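Local atomic coordinates of serpin (Taeniopygia guttata, PDB entry 5HGC), a protein that binds the steroid cortisol and probably inhibits serine-type endopeptidases. Residues Lys75-His78 with Glu79-Asn83; Ser55-Gln58 with Ser59-Glu63; Met291-Val294 with Asp295-Asn299; Tyr215-Glu218 with Glu219-Cys222. One frame throughout, in Å; residues are numbered along the deposited sequence. Where two conformers were deposited one is given.

In the fold
Interactions 1, 2 and 3 gather at one end of the molecule. Interactions 2 and 3, with centres about 9 Å apart, are joined directly: Q60 OE1 lies 2.9 Å from V294 N, a probable hydrogen bond that ties helix 55-64 to the loop after helix 285-290. Interaction 1 meets interaction 2 by packing, I77 CD1 lying 4.0 Å from L62 CD1, and it supplies K75 and H78 to the pocket of the bound diamino sugar BDG. Interaction 4 is remote, its centre about 36 Å from that of interaction 1. The cortisol HCY is about 13 Å from the F81 side chain and about 11 Å from that of Y215.

Interaction 1: residues Lys75-His78 with Glu79-Asn83; sequences KEIH and EGFHN. With BDG (2,6-diamino-2,6-dideoxy-alpha-D-glucopyranose), chain F.
The F81 ring is approached by its own helix neighbour I77: the carbonyl O of I77 stands obliquely to it, 3.3 Å from F81 CD2, and the I77 CG2 methyl is 3.5 Å from F81 CE2. The two side chains run alongside each other; with chi1 at -63° the I77 CG1 branch lies beside the backbone N, and CG2 is the branch turned to the ring. The H78 ring has the sugar ring oxygen as an oblique neighbour, H78 CD2 being 3.8 Å from BDG O5. Its two nitrogens are both engaged, ND1 with Y123 and NE2 with E74, which fixes the rotation of the imidazole. These residues make up the first turns of helix 74-89, with i to i+4 bonds such as F81 N to I77 O at 2.8 Å and H82 N to H78 O at 2.8 Å. F81 also packs on S43, T44 and A47 of helix 39-52, so an alanine here would probably open a gap between the two helices and leave I77 CG2 without its aromatic neighbour. K75 bends at its second torsion (chi2 82°), and its CE comes 3.3 Å from BDG N6, while D118 OD2 is hydrogen-bonded to the sugar. The E79 carboxylate lies back along the helix, its CD 3.6 Å from K75 O.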
# COMPACT_ATOMS: atom_id res chain seq x y z
N LYS A 75 10.43 -20.95 -4.39
CA LYS A 75 9.91 -20.97 -5.77
C LYS A 75 8.50 -20.42 -5.83
O LYS A 75 8.18 -19.62 -6.72
CB LYS A 75 9.88 -22.39 -6.39
CG LYS A 75 11.18 -23.18 -6.27
CD LYS A 75 11.38 -23.88 -4.91
CE LYS A 75 12.80 -23.75 -4.37
NZ LYS A 75 12.78 -23.91 -2.90
N GLU A 76 7.66 -20.83 -4.89
CA GLU A 76 6.24 -20.44 -4.89
C GLU A 76 6.01 -18.96 -4.55
O GLU A 76 5.15 -18.35 -5.13
CB GLU A 76 5.41 -21.34 -3.99
CG GLU A 76 5.30 -22.79 -4.49
CD GLU A 76 4.72 -23.73 -3.42
OE1 GLU A 76 3.58 -24.20 -3.63
OE2 GLU A 76 5.37 -23.96 -2.36
N ILE A 77 6.77 -18.43 -3.60
CA ILE A 77 6.77 -17.01 -3.23
C ILE A 77 7.05 -16.19 -4.47
O ILE A 77 6.19 -15.38 -4.85
CB ILE A 77 7.81 -16.76 -2.16
CG1 ILE A 77 7.45 -17.54 -0.90
CG2 ILE A 77 7.91 -15.29 -1.84
CD1 ILE A 77 8.50 -17.49 0.19
N HIS A 78 8.18 -16.45 -5.17
CA HIS A 78 8.51 -15.65 -6.37
C HIS A 78 7.47 -15.85 -7.47
O HIS A 78 7.10 -14.89 -8.18
CB HIS A 78 9.93 -15.92 -6.87
CG HIS A 78 11.00 -15.64 -5.86
ND1 HIS A 78 11.20 -14.39 -5.32
CD2 HIS A 78 11.94 -16.43 -5.31
CE1 HIS A 78 12.19 -14.43 -4.44
NE2 HIS A 78 12.67 -15.66 -4.42
N GLU A 79 6.95 -17.06 -7.59
CA GLU A 79 5.90 -17.34 -8.59
C GLU A 79 4.66 -16.54 -8.25
O GLU A 79 4.05 -15.92 -9.15
CB GLU A 79 5.52 -18.80 -8.58
CG GLU A 79 6.04 -19.55 -9.77
CD GLU A 79 6.35 -21.00 -9.44
OE1 GLU A 79 5.64 -21.62 -8.59
OE2 GLU A 79 7.32 -21.53 -10.03
N GLY A 80 4.34 -16.56 -6.94
CA GLY A 80 3.24 -15.86 -6.33
C GLY A 80 3.30 -14.38 -6.65
O GLY A 80 2.31 -13.81 -7.18
N PHE A 81 4.47 -13.77 -6.34
CA PHE A 81 4.59 -12.34 -6.52
C PHE A 81 4.66 -12.01 -7.99
O PHE A 81 4.15 -10.97 -8.39
CB PHE A 81 5.81 -11.79 -5.81
CG PHE A 81 5.63 -11.60 -4.36
CD1 PHE A 81 4.74 -10.60 -3.87
CD2 PHE A 81 6.34 -12.42 -3.44
CE1 PHE A 81 4.56 -10.45 -2.48
CE2 PHE A 81 6.16 -12.25 -2.05
CZ PHE A 81 5.28 -11.26 -1.58
N HIS A 82 5.26 -12.86 -8.83
CA HIS A 82 5.18 -12.54 -10.25
C HIS A 82 3.70 -12.52 -10.74
O HIS A 82 3.24 -11.70 -11.60
CB HIS A 82 6.00 -13.52 -11.11
CG HIS A 82 5.75 -13.33 -12.56
ND1 HIS A 82 6.20 -12.21 -13.25
CD2 HIS A 82 4.99 -14.02 -13.44
CE1 HIS A 82 5.75 -12.25 -14.49
NE2 HIS A 82 5.04 -13.35 -14.64
N ASN A 83 2.93 -13.46 -10.24
CA ASN A 83 1.56 -13.58 -10.68
C ASN A 83 0.78 -12.37 -10.16
O ASN A 83 -0.00 -11.75 -10.91
CB ASN A 83 1.00 -14.92 -10.22
CG ASN A 83 -0.45 -15.16 -10.62
OD1 ASN A 83 -1.12 -15.82 -9.88
ND2 ASN A 83 -0.93 -14.65 -11.77
C5 BDG F . 13.70 -19.37 -7.46
O5 BDG F . 14.69 -18.57 -6.73
C1 BDG F . 16.03 -18.39 -7.31
O1 BDG F . 16.81 -17.43 -6.54
C2 BDG F . 16.02 -18.16 -8.87
N2 BDG F . 17.03 -17.20 -9.31
C3 BDG F . 14.59 -17.92 -9.47
O3 BDG F . 14.59 -17.73 -10.93
C4 BDG F . 13.62 -19.04 -8.98
O4 BDG F . 12.24 -18.83 -9.30
C6 BDG F . 13.91 -20.90 -7.31
N6 BDG F . 14.30 -21.29 -5.97

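Interaction 2: residues Ser55-Gln58 with Ser59-Glu63; sequences SATQ and SQILE
Four consecutive i to i+4 bonds link 55-58 to 59-63, from S59 N to S55 O at 3.0 Å, with an N-H...O angle of 162°, through L62 N to Q58 O at 3.1 Å. The carbonyl of A56 takes Q60 N, and in the conformer given the S59 hydroxyl stands 3.3 Å from the same oxygen, OG to A56 O, a possible but unsettled bond. The Q60 chain runs out alongside that carbonyl, CG lying 3.3 Å from A56 O. All this belongs to the short helix 55-64 of the serpin fold, packed between helix 39-52, helix 74-89 and the loop after helix 285-290. A water bridges T57 O and Q60 OE1, donating to each at 3.0 Å, and that amide oxygen also receives V294 N and D295 N from the loop. On the adjoining flank I61 brings CG1 and CD1 up to the oxygen end of the T57 carbonyl, CG1 to T57 O measuring 3.3 Å, and T57 OG1 receives the backbone N-H of D302. Q58 is drawn out straight, CG anti to its backbone N (chi1 177°), and carries its amide NE2 to the carbonyl of A50, while L62 rests on A50 and I77.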
# COMPACT_ATOMS: atom_id res chain seq x y z
N SER A 55 21.37 -17.24 2.50
CA SER A 55 21.49 -17.59 3.92
C SER A 55 20.51 -16.82 4.85
O SER A 55 19.30 -16.79 4.60
CB SER A 55 22.97 -17.44 4.39
OG SER A 55 23.72 -18.53 3.86
N ALA A 56 21.04 -16.19 5.90
CA ALA A 56 20.22 -15.61 6.94
C ALA A 56 19.66 -14.27 6.50
O ALA A 56 18.57 -13.88 6.95
CB ALA A 56 21.02 -15.46 8.23
N THR A 57 20.39 -13.57 5.62
CA THR A 57 19.82 -12.38 4.95
C THR A 57 18.51 -12.72 4.23
O THR A 57 17.52 -12.05 4.41
CB THR A 57 20.81 -11.74 3.99
OG1 THR A 57 21.98 -11.48 4.73
CG2 THR A 57 20.28 -10.37 3.47
N GLN A 58 18.53 -13.81 3.48
CA GLN A 58 17.43 -14.21 2.69
C GLN A 58 16.25 -14.72 3.54
O GLN A 58 15.08 -14.34 3.28
CB GLN A 58 17.89 -15.23 1.67
CG GLN A 58 16.71 -15.69 0.90
CD GLN A 58 17.02 -16.79 -0.03
OE1 GLN A 58 17.10 -17.94 0.35
NE2 GLN A 58 17.15 -16.44 -1.29
N SER A 59 16.57 -15.57 4.52
CA SER A 59 15.57 -16.18 5.42
C SER A 59 14.83 -15.11 6.24
O SER A 59 13.61 -15.20 6.40
CB SER A 59 16.22 -17.22 6.35
OG SER A 59 16.80 -16.59 7.49
N GLN A 60 15.57 -14.10 6.72
CA GLN A 60 14.96 -12.99 7.46
C GLN A 60 14.04 -12.13 6.60
O GLN A 60 13.01 -11.61 7.11
CB GLN A 60 16.00 -12.04 8.03
CG GLN A 60 16.71 -12.51 9.26
CD GLN A 60 17.83 -11.54 9.64
OE1 GLN A 60 17.90 -10.40 9.14
NE2 GLN A 60 18.71 -11.99 10.52
N ILE A 61 14.42 -11.93 5.33
CA ILE A 61 13.56 -11.17 4.40
C ILE A 61 12.22 -11.93 4.28
O ILE A 61 11.18 -11.37 4.55
CB ILE A 61 14.20 -10.89 3.02
CG1 ILE A 61 15.38 -9.91 3.18
CG2 ILE A 61 13.19 -10.20 2.11
CD1 ILE A 61 16.33 -9.89 2.00
N LEU A 62 12.29 -13.21 3.95
CA LEU A 62 11.09 -13.99 3.65
C LEU A 62 10.24 -14.20 4.91
O LEU A 62 8.99 -14.16 4.84
CB LEU A 62 11.40 -15.30 2.92
CG LEU A 62 12.05 -15.17 1.54
CD1 LEU A 62 12.26 -16.54 0.93
CD2 LEU A 62 11.17 -14.37 0.61
N GLU A 63 10.90 -14.35 6.06
CA GLU A 63 10.15 -14.58 7.28
C GLU A 63 9.54 -13.30 7.76
O GLU A 63 8.43 -13.28 8.28
CB GLU A 63 11.02 -15.26 8.32
CG GLU A 63 11.07 -16.76 8.07
CD GLU A 63 12.06 -17.49 8.96
OE1 GLU A 63 12.79 -16.81 9.73
OE2 GLU A 63 12.12 -18.73 8.87
O HOH W 1 18.03 -9.74 6.22

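Interaction 3: residues Met291-Val294 with Asp295-Asn299; sequences MGIV and DVFTN. Unlike the reference sequence in segment 295-299: N299 (reference Ser).
The apolar part of the contact centres on I293 CG2, which lies 3.7 Å from V296 CG1 and 4.2 Å from F297 CE2. I293 and V296 run alongside each other, whereas I293 and F297 cross at a slant. V296 CG1 sits over the centre of the F297 ring, 3.5 Å above its plane, a place it reaches because it lies between its own backbone N and carbonyl carbon (chi1 79°). The ring edge faces I293 O, which lies near the ring plane and 3.4 Å from F297 CE2. The T298 methyl CG2 packs at 3.4 Å from V294 O, and I293 also rests on I61 of helix 55-64.

The polar contacts run through the backbone. F297 N donates to V294 O at 3.1 Å, the donor standing well out of the carbonyl plane, as this 3-10 turn begins. T298 N closes on D295 O at 3.0 Å, and V296 pairs its backbone with V314. Just before the turn, G292 ends helix 285-290 in a Schellman motif, its positive phi (100°) suited to glycine.

The chemistry thus implies a turn held by backbone bonds and by the buried packing of I293, V296 and F297.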
# COMPACT_ATOMS: atom_id res chain seq x y z
N MET A 291 10.61 -5.59 12.44
CA MET A 291 9.85 -6.80 12.06
C MET A 291 10.70 -8.02 11.84
O MET A 291 10.19 -9.09 11.44
CB MET A 291 8.96 -6.53 10.88
CG MET A 291 7.85 -5.60 11.28
SD MET A 291 6.98 -5.09 9.81
CE MET A 291 6.21 -6.69 9.39
N GLY A 292 11.99 -7.87 12.11
CA GLY A 292 12.94 -8.97 12.05
C GLY A 292 13.78 -9.04 10.79
O GLY A 292 14.40 -10.09 10.52
N ILE A 293 13.81 -7.95 10.01
CA ILE A 293 14.63 -7.92 8.79
C ILE A 293 15.82 -7.03 9.13
O ILE A 293 15.69 -5.80 9.16
CB ILE A 293 13.89 -7.38 7.55
CG1 ILE A 293 12.58 -8.12 7.30
CG2 ILE A 293 14.76 -7.56 6.31
CD1 ILE A 293 11.66 -7.39 6.32
N VAL A 294 16.97 -7.67 9.37
CA VAL A 294 18.09 -7.02 10.05
C VAL A 294 19.35 -6.97 9.21
O VAL A 294 19.85 -5.87 8.93
CB VAL A 294 18.40 -7.70 11.44
CG1 VAL A 294 19.71 -7.18 12.06
CG2 VAL A 294 17.21 -7.52 12.39
N ASP A 295 19.86 -8.16 8.85
CA ASP A 295 21.17 -8.34 8.22
C ASP A 295 21.29 -7.64 6.89
O ASP A 295 22.38 -7.21 6.54
CB ASP A 295 21.44 -9.82 7.95
CG ASP A 295 21.49 -10.67 9.22
OD1 ASP A 295 21.36 -10.12 10.36
OD2 ASP A 295 21.67 -11.91 9.04
N VAL A 296 20.18 -7.54 6.15
CA VAL A 296 20.15 -6.89 4.84
C VAL A 296 20.58 -5.43 4.92
O VAL A 296 21.09 -4.86 3.95
CB VAL A 296 18.76 -7.04 4.15
CG1 VAL A 296 17.73 -6.06 4.69
CG2 VAL A 296 18.91 -6.89 2.64
N PHE A 297 20.36 -4.83 6.08
CA PHE A 297 20.73 -3.43 6.26
C PHE A 297 22.17 -3.24 6.80
O PHE A 297 22.70 -2.13 6.80
CB PHE A 297 19.68 -2.73 7.11
CG PHE A 297 18.30 -2.80 6.53
CD1 PHE A 297 17.98 -2.07 5.38
CD2 PHE A 297 17.31 -3.57 7.15
CE1 PHE A 297 16.69 -2.10 4.88
CE2 PHE A 297 16.01 -3.60 6.65
CZ PHE A 297 15.71 -2.87 5.51
N THR A 298 22.80 -4.34 7.19
CA THR A 298 24.06 -4.27 7.90
C THR A 298 25.19 -4.83 7.05
O THR A 298 24.98 -5.39 5.95
CB THR A 298 23.99 -5.02 9.26
OG1 THR A 298 23.89 -6.44 9.06
CG2 THR A 298 22.80 -4.57 10.12
N ASN A 299 26.39 -4.71 7.58
CA ASN A 299 27.56 -5.25 6.92
C ASN A 299 27.60 -6.75 7.01
O ASN A 299 28.52 -7.38 6.51
CB ASN A 299 28.84 -4.57 7.43
CG ASN A 299 29.13 -3.25 6.71
OD1 ASN A 299 28.46 -2.88 5.74
ND2 ASN A 299 30.14 -2.54 7.19

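Interaction 4: residues Tyr215-Glu218 with Glu219-Cys222; sequences YFDE and ELSC
D217 and C222 form an antiparallel hydrogen-bonded pair that closes the hairpin between strands 211-217 and 222-228, and S221 and C222 both face D217 as a G1 beta bulge. The tight part lies about D217 O: C222 N donates to it at 3.3 Å with an angle of 161°, in the carbonyl plane, while S221 N gives it a weak bond at 2.7 Å. The return bond, D217 N to C222 O at 3.2 Å, is weak. The positive phi of S221, 64°, lets the chain make this bulge. The D217 carboxylate is turned toward L220 and C222, CG between the backbone N and carbonyl carbon (chi1 54°): OD2 is 3.5 Å from L220 CG, and OD1 is 3.4 Å from C222 CB. OD2 is hydrogen-bonded to W260 NE1, with a long, weak ion pair to K259. With an alanine in its place the W260 indole N-H would probably lose its acceptor and L220 some packing. The loose side is the exposed F216, E218 and E219. There E218 CG lies at the F216 ring edge, in plane, and C222 O stands obliquely, 3.5 Å from F216 CD1. S221 OG makes a weak bond to E218 O, 3.4 Å long.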
# COMPACT_ATOMS: atom_id res chain seq x y z
N TYR A 215 -21.35 -2.52 7.82
CA TYR A 215 -21.30 -3.34 9.02
C TYR A 215 -20.85 -2.50 10.16
O TYR A 215 -19.97 -1.67 9.97
CB TYR A 215 -20.32 -4.50 8.85
CG TYR A 215 -20.17 -5.36 10.09
CD1 TYR A 215 -21.24 -6.15 10.56
CD2 TYR A 215 -18.97 -5.37 10.82
CE1 TYR A 215 -21.11 -6.91 11.71
CE2 TYR A 215 -18.85 -6.13 11.95
CZ TYR A 215 -19.92 -6.90 12.38
OH TYR A 215 -19.79 -7.66 13.51
N PHE A 216 -21.45 -2.69 11.34
CA PHE A 216 -21.00 -2.05 12.58
C PHE A 216 -20.41 -3.14 13.44
O PHE A 216 -21.12 -4.09 13.66
CB PHE A 216 -22.20 -1.36 13.28
CG PHE A 216 -21.82 -0.57 14.54
CD1 PHE A 216 -21.28 0.75 14.45
CD2 PHE A 216 -21.96 -1.14 15.83
CE1 PHE A 216 -20.89 1.48 15.61
CE2 PHE A 216 -21.58 -0.40 16.97
CZ PHE A 216 -21.04 0.90 16.86
N ASP A 217 -19.14 -3.08 13.92
CA ASP A 217 -18.85 -3.90 15.15
C ASP A 217 -18.84 -3.16 16.45
O ASP A 217 -18.21 -2.08 16.56
CB ASP A 217 -17.66 -4.90 15.10
CG ASP A 217 -16.40 -4.28 14.70
OD1 ASP A 217 -16.46 -3.08 14.41
OD2 ASP A 217 -15.36 -5.00 14.63
N GLU A 218 -19.52 -3.78 17.43
CA GLU A 218 -19.55 -3.21 18.78
C GLU A 218 -18.19 -3.38 19.41
O GLU A 218 -17.64 -2.39 19.90
CB GLU A 218 -20.65 -3.78 19.70
CG GLU A 218 -22.08 -3.43 19.32
CD GLU A 218 -22.70 -4.51 18.44
OE1 GLU A 218 -21.93 -5.19 17.71
OE2 GLU A 218 -23.94 -4.69 18.48
N GLU A 219 -17.66 -4.61 19.38
CA GLU A 219 -16.29 -4.91 19.85
C GLU A 219 -15.31 -3.79 19.50
O GLU A 219 -14.56 -3.32 20.37
CB GLU A 219 -15.75 -6.20 19.24
CG GLU A 219 -16.66 -7.42 19.29
CD GLU A 219 -15.85 -8.71 19.46
OE1 GLU A 219 -14.60 -8.64 19.59
OE2 GLU A 219 -16.48 -9.80 19.49
N LEU A 220 -15.33 -3.34 18.23
CA LEU A 220 -14.38 -2.34 17.85
C LEU A 220 -14.88 -0.92 17.80
O LEU A 220 -14.08 0.02 17.71
CB LEU A 220 -13.60 -2.74 16.60
CG LEU A 220 -12.80 -4.04 16.74
CD1 LEU A 220 -12.07 -4.29 15.45
CD2 LEU A 220 -11.78 -3.95 17.86
N SER A 221 -16.21 -0.73 17.87
CA SER A 221 -16.82 0.62 17.87
C SER A 221 -16.56 1.37 16.56
O SER A 221 -16.23 2.58 16.54
CB SER A 221 -16.35 1.44 19.07
OG SER A 221 -16.14 0.60 20.20
N CYS A 222 -16.76 0.63 15.47
CA CYS A 222 -16.40 1.04 14.11
C CYS A 222 -17.55 0.90 13.17
O CYS A 222 -18.16 -0.17 13.11
CB CYS A 222 -15.40 0.05 13.53
SG CYS A 222 -13.79 0.32 14.15